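Local coordinates for protein VlsE1 (Borreliella burgdorferi, PDB 1L8W) that serves as a variable surface lipoprotein antigen of the Lyme disease spirochaete and is thought to evade host immunity through antigenic switching, at residues K240-K245 with G257-Q263; V69-E74 with L121-K126; K58-V62 with R279-G285; Q222-I227 with D270-A274; A208-A212 with A300-A304. All coordinates share one frame; numbering follows the deposited sequence.

In the fold
The five contacts lie along one elongated, mostly helical chain. Contacts 1 and 2 sit on opposite sides of its centre, with centres about 35 Å apart. Contact 2 joins helices 59-80 and 106-131. Contact 3 uses the start of helix 59-80 and brings it to the end of helix 269-281; its centre is about 19 Å from that of contact 2. Contact 4 uses the earlier part of helix 269-281, with nearest atoms about 5 Å from contact 3. Contact 5 joins helix 205-216 to helix 294-333, with its nearest atoms about 5 Å from contact 4. Contacts 1 and 4 touch: F261 CD2 packs on I272 CG1 at 4.0 Å. No ligand or active site is involved.

Contact 1: residues K240-K245 with G257-Q263; sequences KPEEAK and GGAEFGQ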
# COMPACT_ATOMS: atom_id res chain seq x y z
N LYS A 240 -3.27 10.25 15.98
CA LYS A 240 -2.61 9.25 16.82
C LYS A 240 -3.39 7.94 16.70
O LYS A 240 -4.56 7.95 16.31
CB LYS A 240 -2.54 9.72 18.27
CG LYS A 240 -3.87 10.03 18.93
CD LYS A 240 -3.65 10.77 20.26
CE LYS A 240 -2.78 9.96 21.21
NZ LYS A 240 -2.42 10.71 22.45
N PRO A 241 -2.75 6.81 17.04
CA PRO A 241 -3.36 5.47 16.97
C PRO A 241 -4.72 5.37 17.65
O PRO A 241 -5.62 4.68 17.16
CB PRO A 241 -2.31 4.58 17.65
CG PRO A 241 -1.02 5.29 17.34
CD PRO A 241 -1.39 6.72 17.61
N GLU A 242 -4.87 6.07 18.76
CA GLU A 242 -6.11 6.05 19.54
C GLU A 242 -7.30 6.72 18.87
O GLU A 242 -8.44 6.41 19.19
CB GLU A 242 -5.88 6.71 20.90
CG GLU A 242 -4.80 6.07 21.76
CD GLU A 242 -3.41 6.61 21.46
OE1 GLU A 242 -3.17 7.04 20.31
OE2 GLU A 242 -2.56 6.61 22.37
N GLU A 243 -7.03 7.61 17.93
CA GLU A 243 -8.09 8.37 17.27
C GLU A 243 -8.33 8.12 15.79
O GLU A 243 -9.41 8.40 15.28
CB GLU A 243 -7.84 9.86 17.48
CG GLU A 243 -7.77 10.29 18.94
CD GLU A 243 -7.25 11.70 19.10
OE1 GLU A 243 -7.64 12.57 18.29
OE2 GLU A 243 -6.45 11.96 20.03
N ALA A 244 -7.32 7.61 15.09
CA ALA A 244 -7.44 7.35 13.65
C ALA A 244 -8.66 6.48 13.32
O ALA A 244 -8.94 5.50 14.01
CB ALA A 244 -6.17 6.67 13.13
N LYS A 245 -9.38 6.84 12.26
CA LYS A 245 -10.56 6.09 11.84
C LYS A 245 -10.42 5.44 10.46
O LYS A 245 -11.32 4.72 10.01
CB LYS A 245 -11.80 7.00 11.86
CG LYS A 245 -12.29 7.36 13.28
CD LYS A 245 -13.52 8.27 13.24
CE LYS A 245 -14.05 8.57 14.64
NZ LYS A 245 -14.55 7.36 15.34
N GLY A 257 1.99 10.74 19.33
CA GLY A 257 2.16 9.31 19.34
C GLY A 257 0.98 8.65 20.03
O GLY A 257 -0.05 9.28 20.24
N GLY A 258 1.14 7.38 20.40
CA GLY A 258 0.06 6.68 21.05
C GLY A 258 0.31 5.19 21.13
O GLY A 258 1.35 4.70 20.67
N ALA A 259 -0.63 4.47 21.72
CA ALA A 259 -0.52 3.03 21.89
C ALA A 259 -1.33 2.28 20.86
O ALA A 259 -1.16 2.47 19.65
CB ALA A 259 -0.97 2.64 23.29
N GLU A 260 -2.23 1.42 21.34
CA GLU A 260 -3.07 0.62 20.47
C GLU A 260 -3.99 1.46 19.60
O GLU A 260 -4.20 2.64 19.86
CB GLU A 260 -3.94 -0.33 21.29
CG GLU A 260 -3.21 -1.12 22.35
CD GLU A 260 -4.07 -2.23 22.94
OE1 GLU A 260 -5.24 -1.95 23.31
OE2 GLU A 260 -3.59 -3.38 23.02
N PHE A 261 -4.53 0.84 18.55
CA PHE A 261 -5.48 1.52 17.70
C PHE A 261 -6.76 1.46 18.55
O PHE A 261 -7.21 0.37 18.91
CB PHE A 261 -5.67 0.78 16.38
CG PHE A 261 -4.55 0.99 15.39
CD1 PHE A 261 -4.27 2.26 14.89
CD2 PHE A 261 -3.79 -0.08 14.92
CE1 PHE A 261 -3.26 2.46 13.95
CE2 PHE A 261 -2.78 0.10 13.98
CZ PHE A 261 -2.51 1.38 13.49
N GLY A 262 -7.31 2.62 18.88
CA GLY A 262 -8.49 2.64 19.73
C GLY A 262 -9.86 2.68 19.06
O GLY A 262 -10.84 2.22 19.65
N GLN A 263 -9.94 3.21 17.85
CA GLN A 263 -11.22 3.29 17.17
C GLN A 263 -11.65 1.93 16.59
O GLN A 263 -10.81 1.08 16.29
CB GLN A 263 -11.15 4.34 16.06
CG GLN A 263 -10.78 5.73 16.57
CD GLN A 263 -11.72 6.21 17.67
OE1 GLN A 263 -12.93 6.33 17.46
NE2 GLN A 263 -11.17 6.47 18.85
O HOH W 1 -7.71 4.02 15.76
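Q263 lies along the turn of 240-245 for its whole length. Its CB sits against A244 O at 3.2 Å. CG comes next and lies over the carbonyl oxygens of A244 and E243, both on the same side of it. The chain then bends at chi2 (-55°), which turns the amide across the turn. Q263 NE2 donates to E242 O at 2.8 Å. This bond is nearly straight (171°) and lies in the carbonyl plane and in the amide plane of Q263. Q263 OE1 accepts from K245 NZ at 2.9 Å, with the donor tilted from the amide carbonyl plane. Both ends of the amide are thus held, which fixes its rotation.

P241 O is a second meeting point. It accepts a bond from G262 N at 3.2 Å and receives a CA-H contact from F261. A water donates to P241 O and A244 O and accepts from Q263 N. The P241 ring lies against the backbone of G258-E260, with CB 3.1 Å from A259 O. E242 bends at chi2 (87°), and its OE2 takes the N-H of A259 at 3.0 Å from above the carboxylate plane.

The E260 carboxylate forms a salt bridge with K188, outside both segments. The F261 ring meets F194, and both it and A244 touch A250. The two loops therefore flank helix 247-252, one leading into it and the other leading out.

Contact 2: residues V69-E74 with L121-K126; sequences VAAKLE and LVKAVK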
# COMPACT_ATOMS: atom_id res chain seq x y z
N VAL A 69 5.77 -0.19 -14.50
CA VAL A 69 4.40 -0.54 -14.88
C VAL A 69 3.92 0.46 -15.93
O VAL A 69 3.29 0.10 -16.92
CB VAL A 69 3.42 -0.46 -13.66
CG1 VAL A 69 1.97 -0.54 -14.16
CG2 VAL A 69 3.71 -1.58 -12.69
N ALA A 70 4.20 1.74 -15.70
CA ALA A 70 3.80 2.76 -16.67
C ALA A 70 4.40 2.42 -18.03
O ALA A 70 3.71 2.42 -19.06
CB ALA A 70 4.27 4.14 -16.20
N ALA A 71 5.69 2.10 -18.03
CA ALA A 71 6.41 1.75 -19.26
C ALA A 71 5.75 0.63 -20.05
O ALA A 71 5.56 0.74 -21.26
CB ALA A 71 7.84 1.37 -18.93
N LYS A 72 5.41 -0.46 -19.36
CA LYS A 72 4.76 -1.59 -20.01
C LYS A 72 3.39 -1.21 -20.55
O LYS A 72 2.98 -1.67 -21.61
CB LYS A 72 4.61 -2.76 -19.02
CG LYS A 72 5.92 -3.34 -18.51
CD LYS A 72 5.66 -4.49 -17.52
CE LYS A 72 6.96 -5.10 -17.00
NZ LYS A 72 6.71 -6.20 -16.01
N LEU A 73 2.67 -0.37 -19.81
CA LEU A 73 1.35 0.07 -20.24
C LEU A 73 1.44 0.96 -21.47
O LEU A 73 0.62 0.86 -22.37
CB LEU A 73 0.65 0.82 -19.10
CG LEU A 73 0.20 -0.03 -17.92
CD1 LEU A 73 -0.51 0.85 -16.92
CD2 LEU A 73 -0.72 -1.14 -18.40
N GLU A 74 2.44 1.83 -21.50
CA GLU A 74 2.64 2.72 -22.64
C GLU A 74 2.99 1.95 -23.90
O GLU A 74 2.46 2.23 -24.98
CB GLU A 74 3.74 3.73 -22.32
CG GLU A 74 3.24 4.90 -21.48
CD GLU A 74 4.36 5.62 -20.77
OE1 GLU A 74 5.51 5.57 -21.26
OE2 GLU A 74 4.09 6.25 -19.72
N LEU A 121 -5.11 3.92 -16.85
CA LEU A 121 -4.20 3.19 -16.00
C LEU A 121 -2.87 3.93 -15.89
O LEU A 121 -2.35 4.14 -14.79
CB LEU A 121 -3.99 1.77 -16.55
CG LEU A 121 -5.19 0.81 -16.55
CD1 LEU A 121 -4.86 -0.44 -17.36
CD2 LEU A 121 -5.55 0.44 -15.13
N VAL A 122 -2.31 4.35 -17.02
CA VAL A 122 -1.04 5.06 -17.01
C VAL A 122 -1.13 6.32 -16.16
O VAL A 122 -0.25 6.57 -15.33
CB VAL A 122 -0.60 5.43 -18.44
CG1 VAL A 122 0.69 6.25 -18.40
CG2 VAL A 122 -0.38 4.15 -19.26
N LYS A 123 -2.18 7.10 -16.36
CA LYS A 123 -2.38 8.32 -15.59
C LYS A 123 -2.53 7.99 -14.10
O LYS A 123 -2.05 8.72 -13.24
CB LYS A 123 -3.63 9.06 -16.07
CG LYS A 123 -3.39 10.03 -17.24
CD LYS A 123 -2.91 9.32 -18.52
CE LYS A 123 -2.56 10.34 -19.61
NZ LYS A 123 -2.16 9.70 -20.91
N ALA A 124 -3.21 6.88 -13.82
CA ALA A 124 -3.42 6.45 -12.44
C ALA A 124 -2.12 6.00 -11.77
O ALA A 124 -1.85 6.38 -10.63
CB ALA A 124 -4.47 5.33 -12.39
N VAL A 125 -1.32 5.19 -12.47
CA VAL A 125 -0.07 4.73 -11.87
C VAL A 125 0.90 5.89 -11.71
O VAL A 125 1.67 5.92 -10.76
CB VAL A 125 0.62 3.59 -12.70
CG1 VAL A 125 -0.39 2.49 -13.05
CG2 VAL A 125 1.30 4.16 -13.93
N LYS A 126 0.86 6.85 -12.63
CA LYS A 126 1.75 8.01 -12.55
C LYS A 126 1.42 8.88 -11.33
O LYS A 126 2.30 9.55 -10.77
CB LYS A 126 1.71 8.83 -13.84
CG LYS A 126 2.39 8.13 -15.02
CD LYS A 126 2.42 9.05 -16.25
CE LYS A 126 3.09 8.40 -17.45
NZ LYS A 126 4.50 8.01 -17.19
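Helices 59-80 and 106-131 run nearly antiparallel here, at 168° between the short segment axes, which approach to 9.3 Å. L73 is central on its side. Its CG stands beside the backbone N (chi1 -70°), which sends CD1 across to the backbone end of L121. CD1 meets L121 CB at 3.6 Å, and the two side chains cross at about a right angle. L73 CB presses on V122 CG2 at 3.5 Å, a tight fit for two carbons.

V125 sends its two methyl groups to different partners. CG1 meets V69 CG1 at 4.0 Å, and the CG1 of V125 also borders L73 CD1. CG2 rests on A70 CB at 3.7 Å. These residues form a continuous apolar seam.

One edge of the seam is polar. K126 NZ and E74 OE2 form a salt bridge at 3.1 Å, with the side chains crossing at about a right angle. The K126 chain is extended until its last torsion (chi4 -60°), which turns NZ toward the carboxylate. NZ approaches OE2 nearly along the C-O bond direction. The same oxygen lies over V122 CG1, and the ammonium passes near A70 CB. The charged pair thus borders the apolar seam.

Beyond the seam, L121 and V125 also pack on helix 153-170. V69 and L73 touch I320 of helix 294-333, and L121 touches V324 there. Such an apolar interface with a salt bridge at its margin is typical of an antiparallel helix bundle.

Contact 3: residues K58-V62 with R279-G285; sequences KKSDV and RGMAKDG
K59 reaches R279-G285 with its CG beside the backbone N (chi1 -64°). Its chain stays extended through CE, and only the last torsion turns (chi4 -67°). That last turn brings NZ into a cluster of backbone carbonyls. NZ donates to G280 O at 2.7 Å, to A282 O at 2.8 Å and to G285 O at 2.8 Å. The three bonds differ in direction. G280 O is met from well above its carbonyl plane (67°). A282 O is met at a slight tilt, and G285 O in plane, on a lone pair. A282 O also accepts G285 N, which closes a type II beta turn from A282 to G285.

The buried ammonium is thus satisfied by backbone oxygens. These carbonyls would probably favour the charged form. The aliphatic part of K59 is lined by the same groups: CG lies 3.2 Å from G280 O.

V62 and selenomethionine M281 cross at about a right angle. Their modelled closest approach is doubtful. M281 also meets I159, V309 and L313. K59 thus joins the start of helix 59-80 to a helix-end and turn site: the C-terminal carbonyls of helix 269-281 and the type II turn that follows.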
# COMPACT_ATOMS: atom_id res chain seq x y z
N LYS A 58 13.38 -1.00 -0.72
CA LYS A 58 13.29 0.39 -0.33
C LYS A 58 12.02 1.06 -0.83
O LYS A 58 11.37 0.58 -1.76
CB LYS A 58 14.49 1.16 -0.89
CG LYS A 58 15.84 0.53 -0.63
CD LYS A 58 16.15 0.49 0.86
CE LYS A 58 17.62 0.19 1.09
NZ LYS A 58 17.90 -0.21 2.49
N LYS A 59 11.68 2.18 -0.20
CA LYS A 59 10.53 2.95 -0.60
C LYS A 59 10.77 3.42 -2.04
O LYS A 59 9.83 3.70 -2.77
CB LYS A 59 10.36 4.15 0.32
CG LYS A 59 10.05 3.79 1.78
CD LYS A 59 9.98 5.06 2.62
CE LYS A 59 9.70 4.78 4.11
NZ LYS A 59 8.33 4.24 4.35
N SER A 60 12.03 3.51 -2.44
CA SER A 60 12.36 3.95 -3.80
C SER A 60 12.04 2.83 -4.81
O SER A 60 11.77 3.10 -5.98
CB SER A 60 13.85 4.34 -3.89
OG SER A 60 14.69 3.22 -3.71
N ASP A 61 12.05 1.58 -4.34
CA ASP A 61 11.73 0.45 -5.18
C ASP A 61 10.25 0.54 -5.57
O ASP A 61 9.85 0.05 -6.64
CB ASP A 61 11.97 -0.88 -4.44
CG ASP A 61 13.44 -1.21 -4.32
OD1 ASP A 61 14.14 -1.14 -5.34
OD2 ASP A 61 13.89 -1.54 -3.20
N VAL A 62 9.46 1.17 -4.71
CA VAL A 62 8.03 1.34 -4.95
C VAL A 62 7.82 2.26 -6.15
O VAL A 62 6.94 2.03 -6.98
CB VAL A 62 7.33 1.95 -3.70
CG1 VAL A 62 5.85 2.19 -4.00
CG2 VAL A 62 7.49 1.01 -2.52
N ARG A 279 2.23 3.27 5.19
CA ARG A 279 3.32 3.88 5.94
C ARG A 279 4.66 3.43 5.38
O ARG A 279 5.57 4.23 5.19
CB ARG A 279 3.21 3.51 7.41
CG ARG A 279 4.31 4.04 8.28
CD ARG A 279 3.79 5.15 9.15
NE ARG A 279 4.49 5.22 10.41
CZ ARG A 279 4.28 6.17 11.32
NH1 ARG A 279 3.39 7.13 11.10
NH2 ARG A 279 4.95 6.13 12.46
N GLY A 280 4.77 2.12 5.12
CA GLY A 280 6.00 1.57 4.58
C GLY A 280 6.35 2.08 3.19
O GLY A 280 7.53 2.19 2.85
N MSE A 281 5.35 2.40 2.37
CA MSE A 281 5.60 2.90 1.02
C MSE A 281 5.85 4.40 0.97
O MSE A 281 6.57 4.89 0.10
CB MSE A 281 4.40 2.61 0.10
CG MSE A 281 4.05 1.16 -0.13
SE MSE A 281 2.53 1.01 -1.37
CE MSE A 281 3.46 0.57 -2.96
N ALA A 282 5.25 5.15 1.90
CA ALA A 282 5.38 6.59 1.89
C ALA A 282 6.66 7.19 2.46
O ALA A 282 7.31 6.62 3.33
CB ALA A 282 4.17 7.22 2.56
N LYS A 283 7.00 8.37 1.95
CA LYS A 283 8.16 9.13 2.38
C LYS A 283 7.99 9.50 3.86
O LYS A 283 6.90 9.88 4.29
CB LYS A 283 8.26 10.40 1.54
CG LYS A 283 9.05 11.53 2.18
CD LYS A 283 8.80 12.84 1.46
CE LYS A 283 10.02 13.28 0.66
NZ LYS A 283 11.14 13.69 1.55
N ASP A 284 9.09 9.41 4.62
CA ASP A 284 9.13 9.71 6.04
C ASP A 284 8.31 8.76 6.91
O ASP A 284 8.17 8.98 8.12
CB ASP A 284 8.66 11.15 6.32
CG ASP A 284 9.61 12.19 5.75
OD1 ASP A 284 10.84 11.94 5.73
OD2 ASP A 284 9.12 13.27 5.35
N GLY A 285 7.77 7.70 6.31
CA GLY A 285 7.00 6.75 7.08
C GLY A 285 7.92 5.75 7.75
O GLY A 285 8.57 4.97 7.06

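Contact 4: residues Q222-I227 with D270-A274; sequences QILSAI and DQIAA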
# COMPACT_ATOMS: atom_id res chain seq x y z
N GLN A 222 -7.63 -7.70 -0.16
CA GLN A 222 -8.26 -7.07 1.00
C GLN A 222 -7.54 -5.81 1.44
O GLN A 222 -8.17 -4.81 1.77
CB GLN A 222 -8.33 -8.07 2.16
CG GLN A 222 -9.35 -9.17 1.97
CD GLN A 222 -9.36 -10.15 3.13
OE1 GLN A 222 -8.49 -11.02 3.23
NE2 GLN A 222 -10.33 -10.00 4.02
N ILE A 223 -6.21 -5.85 1.45
CA ILE A 223 -5.43 -4.67 1.84
C ILE A 223 -5.61 -3.58 0.77
O ILE A 223 -5.68 -2.40 1.09
CB ILE A 223 -3.93 -5.02 1.97
CG1 ILE A 223 -3.74 -6.11 3.02
CG2 ILE A 223 -3.16 -3.79 2.39
CD1 ILE A 223 -2.35 -6.75 3.03
N LEU A 224 -5.70 -4.00 -0.48
CA LEU A 224 -5.89 -3.08 -1.60
C LEU A 224 -7.23 -2.37 -1.43
O LEU A 224 -7.31 -1.14 -1.54
CB LEU A 224 -5.89 -3.85 -2.92
CG LEU A 224 -5.06 -3.32 -4.11
CD1 LEU A 224 -5.59 -3.93 -5.39
CD2 LEU A 224 -5.15 -1.81 -4.19
N SER A 225 -8.28 -3.14 -1.17
CA SER A 225 -9.62 -2.60 -0.99
C SER A 225 -9.66 -1.61 0.17
O SER A 225 -10.25 -0.53 0.07
CB SER A 225 -10.62 -3.74 -0.75
OG SER A 225 -11.95 -3.27 -0.76
N ALA A 226 -9.02 -1.97 1.28
CA ALA A 226 -8.99 -1.08 2.44
C ALA A 226 -8.35 0.27 2.10
O ALA A 226 -8.74 1.30 2.64
CB ALA A 226 -8.23 -1.75 3.60
N ILE A 227 -7.36 0.26 1.21
CA ILE A 227 -6.71 1.51 0.82
C ILE A 227 -7.61 2.31 -0.12
O ILE A 227 -7.71 3.53 -0.03
CB ILE A 227 -5.34 1.26 0.14
CG1 ILE A 227 -4.35 0.65 1.15
CG2 ILE A 227 -4.79 2.57 -0.42
CD1 ILE A 227 -3.02 0.16 0.55
N ASP A 270 -7.50 -5.88 8.12
CA ASP A 270 -7.27 -5.33 6.79
C ASP A 270 -6.96 -3.82 6.84
O ASP A 270 -6.23 -3.31 5.99
CB ASP A 270 -8.45 -5.64 5.87
CG ASP A 270 -9.78 -5.16 6.42
OD1 ASP A 270 -9.83 -4.83 7.63
OD2 ASP A 270 -10.76 -5.14 5.65
N GLN A 271 -7.48 -3.14 7.86
CA GLN A 271 -7.24 -1.71 8.06
C GLN A 271 -5.84 -1.49 8.63
O GLN A 271 -5.12 -0.57 8.22
CB GLN A 271 -8.26 -1.14 9.05
CG GLN A 271 -9.71 -1.37 8.66
CD GLN A 271 -10.06 -0.76 7.32
OE1 GLN A 271 -9.76 0.40 7.07
NE2 GLN A 271 -10.69 -1.55 6.46
N ILE A 272 -5.47 -2.33 9.58
CA ILE A 272 -4.14 -2.26 10.17
C ILE A 272 -3.10 -2.55 9.09
O ILE A 272 -2.15 -1.80 8.92
CB ILE A 272 -3.99 -3.29 11.30
CG1 ILE A 272 -4.98 -2.95 12.42
CG2 ILE A 272 -2.56 -3.32 11.79
CD1 ILE A 272 -5.03 -3.96 13.53
N ALA A 273 -3.30 -3.65 8.36
CA ALA A 273 -2.40 -4.04 7.28
C ALA A 273 -2.28 -2.94 6.22
O ALA A 273 -1.22 -2.78 5.59
CB ALA A 273 -2.89 -5.33 6.64
N ALA A 274 -3.36 -2.17 6.03
CA ALA A 274 -3.37 -1.06 5.09
C ALA A 274 -2.57 0.13 5.62
O ALA A 274 -1.84 0.78 4.87
CB ALA A 274 -4.81 -0.62 4.80
O HOH W 2 -10.73 -4.93 3.09
O HOH W 3 -10.53 1.53 4.62
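A226 and A274 meet methyl to methyl at 3.8 Å between their CB atoms, near the middle of this helix crossing. The other apolar contacts lie around them. I227 extends its CG1 to A274 CB at 3.9 Å. I223 uses both branches. CG1 stands beside the backbone N (chi1 -59°) and meets A273 CB at 3.8 Å, with CD1 continuing over the same methyl. The I223 CG2 branch rests on A274, near both CA and CB.

Backbone and polar groups also border these methyls. A226 CB sits 3.5 Å from D270 O, and Q271 NE2 comes close to A226 CB from another side. D270 CB lies against Q222, near its carbonyl oxygen and its CB. Direct hydrogen bonds between the segments are absent.

The arrangement is a near-perpendicular packing of two helices. The axes of the short segments cross at -79° and come within 8.3 Å, a close approach made by small side chains at the crossing. I227 and L224 continue onto helix 153-170. I223 and L224 reach helix 294-333, while Q271 and A274 touch P247.

Two waters bridge the helices. One donates to Q222 O at 2.9 Å and to D270 OD2 at 2.6 Å. The other donates to A226 O and to Q271 OE1, the latter at 2.8 Å. A bend at chi2 (-59°) brings the Q271 amide back to A226, with NE2 by the methyl and OE1 by the water. The Q222 side chain turns to S219 instead, with OE1 accepting from S219 N.

Contact 5: residues A208-A212 with A300-A304; sequences ASKAA and AIKGA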
# COMPACT_ATOMS: atom_id res chain seq x y z
N ALA A 208 5.16 -5.57 17.31
CA ALA A 208 5.68 -5.85 15.98
C ALA A 208 5.11 -7.17 15.50
O ALA A 208 4.93 -7.38 14.30
CB ALA A 208 7.20 -5.92 15.99
N SER A 209 4.84 -8.07 16.44
CA SER A 209 4.27 -9.37 16.11
C SER A 209 2.81 -9.16 15.71
O SER A 209 2.29 -9.84 14.82
CB SER A 209 4.38 -10.31 17.32
OG SER A 209 4.06 -11.65 16.99
N LYS A 210 2.16 -8.21 16.37
CA LYS A 210 0.77 -7.87 16.10
C LYS A 210 0.65 -7.33 14.68
O LYS A 210 -0.28 -7.68 13.94
CB LYS A 210 0.28 -6.82 17.10
CG LYS A 210 0.27 -7.29 18.57
CD LYS A 210 -0.50 -8.59 18.72
CE LYS A 210 -0.61 -9.03 20.18
NZ LYS A 210 -1.57 -8.19 20.95
N ALA A 211 1.60 -6.47 14.30
CA ALA A 211 1.62 -5.87 12.97
C ALA A 211 1.82 -6.94 11.91
O ALA A 211 1.17 -6.91 10.86
CB ALA A 211 2.73 -4.82 12.87
N ALA A 212 2.72 -7.88 12.17
CA ALA A 212 2.94 -8.95 11.21
C ALA A 212 1.71 -9.88 11.15
O ALA A 212 1.33 -10.34 10.08
CB ALA A 212 4.18 -9.73 11.58
N ALA A 300 10.58 -8.24 13.00
CA ALA A 300 9.15 -8.46 12.90
C ALA A 300 8.41 -7.33 12.18
O ALA A 300 7.58 -7.58 11.31
CB ALA A 300 8.55 -8.67 14.28
N ILE A 301 8.68 -6.09 12.55
CA ILE A 301 7.98 -5.00 11.90
C ILE A 301 8.44 -4.85 10.44
O ILE A 301 7.65 -4.52 9.56
CB ILE A 301 8.17 -3.66 12.64
CG1 ILE A 301 7.40 -2.56 11.90
CG2 ILE A 301 9.63 -3.31 12.70
CD1 ILE A 301 5.93 -2.92 11.63
N LYS A 302 9.72 -5.09 10.22
CA LYS A 302 10.31 -5.01 8.89
C LYS A 302 9.64 -6.06 7.99
O LYS A 302 9.28 -5.79 6.84
CB LYS A 302 11.82 -5.27 9.00
CG LYS A 302 12.61 -5.11 7.73
CD LYS A 302 14.09 -5.39 7.98
CE LYS A 302 14.91 -5.37 6.68
NZ LYS A 302 14.49 -6.45 5.74
N GLY A 303 9.46 -7.26 8.52
CA GLY A 303 8.84 -8.32 7.75
C GLY A 303 7.41 -7.99 7.38
O GLY A 303 6.95 -8.33 6.29
N ALA A 304 6.71 -7.32 8.29
CA ALA A 304 5.32 -6.95 8.09
C ALA A 304 5.14 -5.88 7.03
O ALA A 304 4.32 -6.01 6.12
CB ALA A 304 4.71 -6.48 9.41
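A208 and A300 press their methyl groups together, with the two CB atoms 3.5 Å apart. The A208 methyl is a bump that fills the hollow between A300 and I301: it also sits 3.7 Å from I301 N and near I301 CB. The A300 methyl in turn leans toward the backbone of A208 and S209.

One turn further along both helices the fit is repeated with the roles exchanged. Here the A304 methyl is the bump. It rests on A212 CA at 3.5 Å and touches A211 O at 3.8 Å, so it fills a shallow hollow between A211 and A212. The A212 methyl lies alongside it and also approaches A300 O. With such small bumps the backbones come very close, and the CA atoms of A212 and A304 are 4.4 Å apart.

I301 supplies the one long side chain of the interface. Its CG1 lies opposite the backbone N (chi1 -180°). I301 CD1 turns toward A211 and meets A211 CB at 3.9 Å. A211 and I301 also share L193 as a neighbour, so this edge is closed by a loop. On the other helix face, K302 forms salt bridges with D56 and E306.

The short segment axes are 7.9 Å apart and run nearly parallel, at 18°. Alanines spaced four residues apart on each helix are typical of such close helix-helix packing. Here they join helix 205-216 to the long C-terminal helix 294-333.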